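Local coordinates for protein topoisomerase IV subunit A (Escherichia coli, PDB 1ZVT) that forms the DNA-binding C-terminal beta-pinwheel domain of a type II topoisomerase, which probably guides substrate choice in decatenation and supercoil removal, at residues L147-Q152 / A191-L196. Residues are numbered along the deposited sequence; the frame is centred on the assembly and turned at random.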
ATOM      1  N   LEU A 147     -12.322   4.466   6.254  1.00 19.10           N
ATOM      2  CA  LEU A 147     -11.713   4.284   4.935  1.00 18.01           C
ATOM      3  C   LEU A 147     -12.159   5.461   4.076  1.00 17.66           C
ATOM      4  O   LEU A 147     -13.329   5.833   4.097  1.00 17.55           O
ATOM      5  CB  LEU A 147     -12.208   2.957   4.323  1.00 18.46           C
ATOM      6  CG  LEU A 147     -11.725   2.553   2.922  1.00 18.42           C
ATOM      7  CD1 LEU A 147     -11.780   1.039   2.771  1.00 17.95           C
ATOM      8  CD2 LEU A 147     -12.539   3.248   1.820  1.00 19.86           C
ATOM      9  N   LEU A 148     -11.223   6.061   3.349  1.00 17.03           N
ATOM     10  CA  LEU A 148     -11.547   7.181   2.478  1.00 17.22           C
ATOM     11  C   LEU A 148     -10.988   6.859   1.109  1.00 16.59           C
ATOM     12  O   LEU A 148      -9.791   6.546   0.967  1.00 16.50           O
ATOM     13  CB  LEU A 148     -10.961   8.497   3.014  1.00 17.76           C
ATOM     14  CG  LEU A 148     -11.184   9.710   2.114  1.00 19.51           C
ATOM     15  CD1 LEU A 148     -12.663  10.075   1.956  1.00 21.97           C
ATOM     16  CD2 LEU A 148     -10.407  10.914   2.614  1.00 21.08           C
ATOM     17  N   ALA A 149     -11.878   6.837   0.121  1.00 15.41           N
ATOM     18  CA  ALA A 149     -11.481   6.520  -1.244  1.00 15.24           C
ATOM     19  C   ALA A 149     -11.724   7.726  -2.110  1.00 15.56           C
ATOM     20  O   ALA A 149     -12.745   8.404  -1.971  1.00 15.84           O
ATOM     21  CB  ALA A 149     -12.354   5.341  -1.790  1.00 16.16           C
ATOM     22  N   ILE A 150     -10.786   7.999  -3.018  1.00 16.03           N
ATOM     23  CA  ILE A 150     -10.923   9.099  -3.976  1.00 16.29           C
ATOM     24  C   ILE A 150     -10.640   8.529  -5.358  1.00 16.45           C
ATOM     25  O   ILE A 150      -9.608   7.891  -5.555  1.00 15.66           O
ATOM     26  CB  ILE A 150      -9.893  10.246  -3.711  1.00 16.67           C
ATOM     27  CG1 ILE A 150     -10.018  10.722  -2.244  1.00 16.76           C
ATOM     28  CG2 ILE A 150     -10.109  11.395  -4.727  1.00 17.54           C
ATOM     29  CD1 ILE A 150      -8.943  11.785  -1.893  1.00 20.47           C
ATOM     30  N   THR A 151     -11.553   8.730  -6.303  1.00 15.80           N
ATOM     31  CA  THR A 151     -11.353   8.196  -7.656  1.00 16.66           C
ATOM     32  C   THR A 151     -10.622   9.159  -8.600  1.00 17.21           C
ATOM     33  O   THR A 151     -10.539  10.372  -8.336  1.00 16.82           O
ATOM     34  CB  THR A 151     -12.693   7.815  -8.336  1.00 16.59           C
ATOM     35  OG1 THR A 151     -13.430   8.996  -8.670  1.00 17.35           O
ATOM     36  CG2 THR A 151     -13.543   6.953  -7.407  1.00 17.18           C
ATOM     37  N   GLN A 152     -10.167   8.614  -9.731  1.00 17.69           N
ATOM     38  CA  GLN A 152      -9.480   9.386 -10.763  1.00 19.52           C
ATOM     39  C   GLN A 152     -10.412  10.477 -11.305  1.00 19.56           C
ATOM     40  O   GLN A 152      -9.963  11.562 -11.687  1.00 19.46           O
ATOM     41  CB  GLN A 152      -9.066   8.410 -11.860  1.00 19.74           C
ATOM     42  CG  GLN A 152      -8.340   8.945 -13.047  1.00 22.77           C
ATOM     43  CD  GLN A 152      -8.110   7.860 -14.087  1.00 23.67           C
ATOM     44  OE1 GLN A 152      -8.271   8.097 -15.292  1.00 29.40           O
ATOM     45  NE2 GLN A 152      -7.761   6.649 -13.625  1.00 25.33           N
ATOM     46  N   ALA A 191      -7.842   6.331  -7.194  1.00 19.50           N
ATOM     47  CA  ALA A 191      -6.618   7.156  -7.200  1.00 18.74           C
ATOM     48  C   ALA A 191      -5.912   7.207  -5.868  1.00 18.94           C
ATOM     49  O   ALA A 191      -4.671   7.191  -5.833  1.00 19.53           O
ATOM     50  CB  ALA A 191      -6.953   8.584  -7.607  1.00 19.06           C
ATOM     51  N   GLN A 192      -6.682   7.334  -4.791  1.00 17.74           N
ATOM     52  CA  GLN A 192      -6.104   7.401  -3.449  1.00 18.99           C
ATOM     53  C   GLN A 192      -6.973   6.583  -2.519  1.00 18.05           C
ATOM     54  O   GLN A 192      -8.195   6.560  -2.687  1.00 17.11           O
ATOM     55  CB  GLN A 192      -6.125   8.832  -2.916  1.00 20.81           C
ATOM     56  CG  GLN A 192      -5.435   9.876  -3.814  1.00 23.61           C
ATOM     57  CD  GLN A 192      -3.959  10.034  -3.572  1.00 30.57           C
ATOM     58  OE1 GLN A 192      -3.256  10.587  -4.417  1.00 36.50           O
ATOM     59  NE2 GLN A 192      -3.483   9.606  -2.416  1.00 32.73           N
ATOM     60  N   LEU A 193      -6.358   5.943  -1.536  1.00 17.35           N
ATOM     61  CA  LEU A 193      -7.118   5.166  -0.566  1.00 16.87           C
ATOM     62  C   LEU A 193      -6.444   5.264   0.780  1.00 17.72           C
ATOM     63  O   LEU A 193      -5.268   4.844   0.927  1.00 17.11           O
ATOM     64  CB  LEU A 193      -7.134   3.682  -0.995  1.00 16.47           C
ATOM     65  CG  LEU A 193      -7.925   2.667  -0.152  1.00 16.42           C
ATOM     66  CD1 LEU A 193      -9.420   3.034  -0.109  1.00 16.97           C
ATOM     67  CD2 LEU A 193      -7.774   1.253  -0.713  1.00 16.87           C
ATOM     68  N   TYR A 194      -7.179   5.768   1.760  1.00 17.51           N
ATOM     69  CA  TYR A 194      -6.609   5.990   3.110  1.00 18.41           C
ATOM     70  C   TYR A 194      -7.422   5.314   4.189  1.00 18.94           C
ATOM     71  O   TYR A 194      -8.597   5.030   3.991  1.00 18.85           O
ATOM     72  CB  TYR A 194      -6.630   7.488   3.425  1.00 20.04           C
ATOM     73  CG  TYR A 194      -6.149   8.403   2.341  1.00 21.68           C
ATOM     74  CD1 TYR A 194      -7.040   9.270   1.707  1.00 24.06           C
ATOM     75  CD2 TYR A 194      -4.809   8.438   1.970  1.00 27.11           C
ATOM     76  CE1 TYR A 194      -6.598  10.153   0.728  1.00 27.14           C
ATOM     77  CE2 TYR A 194      -4.362   9.312   0.974  1.00 27.09           C
ATOM     78  CZ  TYR A 194      -5.274  10.155   0.371  1.00 25.86           C
ATOM     79  OH  TYR A 194      -4.887  11.034  -0.608  1.00 27.98           O
ATOM     80  N   VAL A 195      -6.806   5.119   5.361  1.00 19.80           N
ATOM     81  CA  VAL A 195      -7.546   4.728   6.543  1.00 22.02           C
ATOM     82  C   VAL A 195      -7.171   5.776   7.573  1.00 23.35           C
ATOM     83  O   VAL A 195      -5.968   5.998   7.846  1.00 23.90           O
ATOM     84  CB  VAL A 195      -7.250   3.285   7.002  1.00 21.93           C
ATOM     85  CG1 VAL A 195      -7.955   3.007   8.308  1.00 23.32           C
ATOM     86  CG2 VAL A 195      -7.701   2.271   5.919  1.00 23.04           C
ATOM     87  N   LEU A 196      -8.188   6.491   8.042  1.00 23.96           N
ATOM     88  CA  LEU A 196      -7.991   7.684   8.852  1.00 27.28           C
ATOM     89  C   LEU A 196      -8.784   7.544  10.135  1.00 28.87           C
ATOM     90  O   LEU A 196      -9.889   7.010  10.138  1.00 30.27           O
ATOM     91  CB  LEU A 196      -8.558   8.936   8.167  1.00 27.64           C
ATOM     92  CG  LEU A 196      -8.579   9.249   6.678  1.00 28.98           C
ATOM     93  CD1 LEU A 196      -9.776  10.143   6.357  1.00 30.60           C
ATOM     94  CD2 LEU A 196      -7.297   9.938   6.314  1.00 30.81           C
TER
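A classic beta bulge marks one end of this antiparallel pairing: A191 and Q192 both face I150, whose carbonyl oxygen is gripped by two backbone donors. I150 O accepts from A191 N at 2.9 Å, a bent bond with 139° at the hydrogen, and, in a straighter bond, from Q192 N. The methyl of A191 points toward strand 147-151 and rests against the same carbonyl, CB lying 3.4 Å from I150 O, where a short side chain fits beside the backbone. Beyond it the pairing is regular. I150 N reaches Q192 O, and L148 and Y194 exchange two hydrogen bonds, the shorter running from Y194 N to L148 O at 2.8 Å.

L148, I150, Q192 and Y194 share one face. With CG anti to its carbonyl carbon (chi1 -46°), Y194 lies alongside L148, and the CD1-CE1 edge of its ring runs past both aliphatic neighbours: CD1 is 3.9 Å from L148 CD2, one methyl of the leucine fork, and CE1 is 3.9 Å from I150 CD1, the end of the longer arm. Apolar groups suit this carbon-bearing edge; L148 CD2 also touches CD1 of L196. On the opposite face L193 CD1 packs 3.7 Å from L147 CD2 and, less closely, meets the methyl of A149.

Strand 146-151 is flanked by 190-196, the outer strand of this four-stranded blade, and by 155-160. The L147 and L193 face packs on L99 of strand 97-101 in the preceding blade, while L148, Y194 and L196 meet L202 of strand 201-206, which follows in the chain and probably begins the next blade.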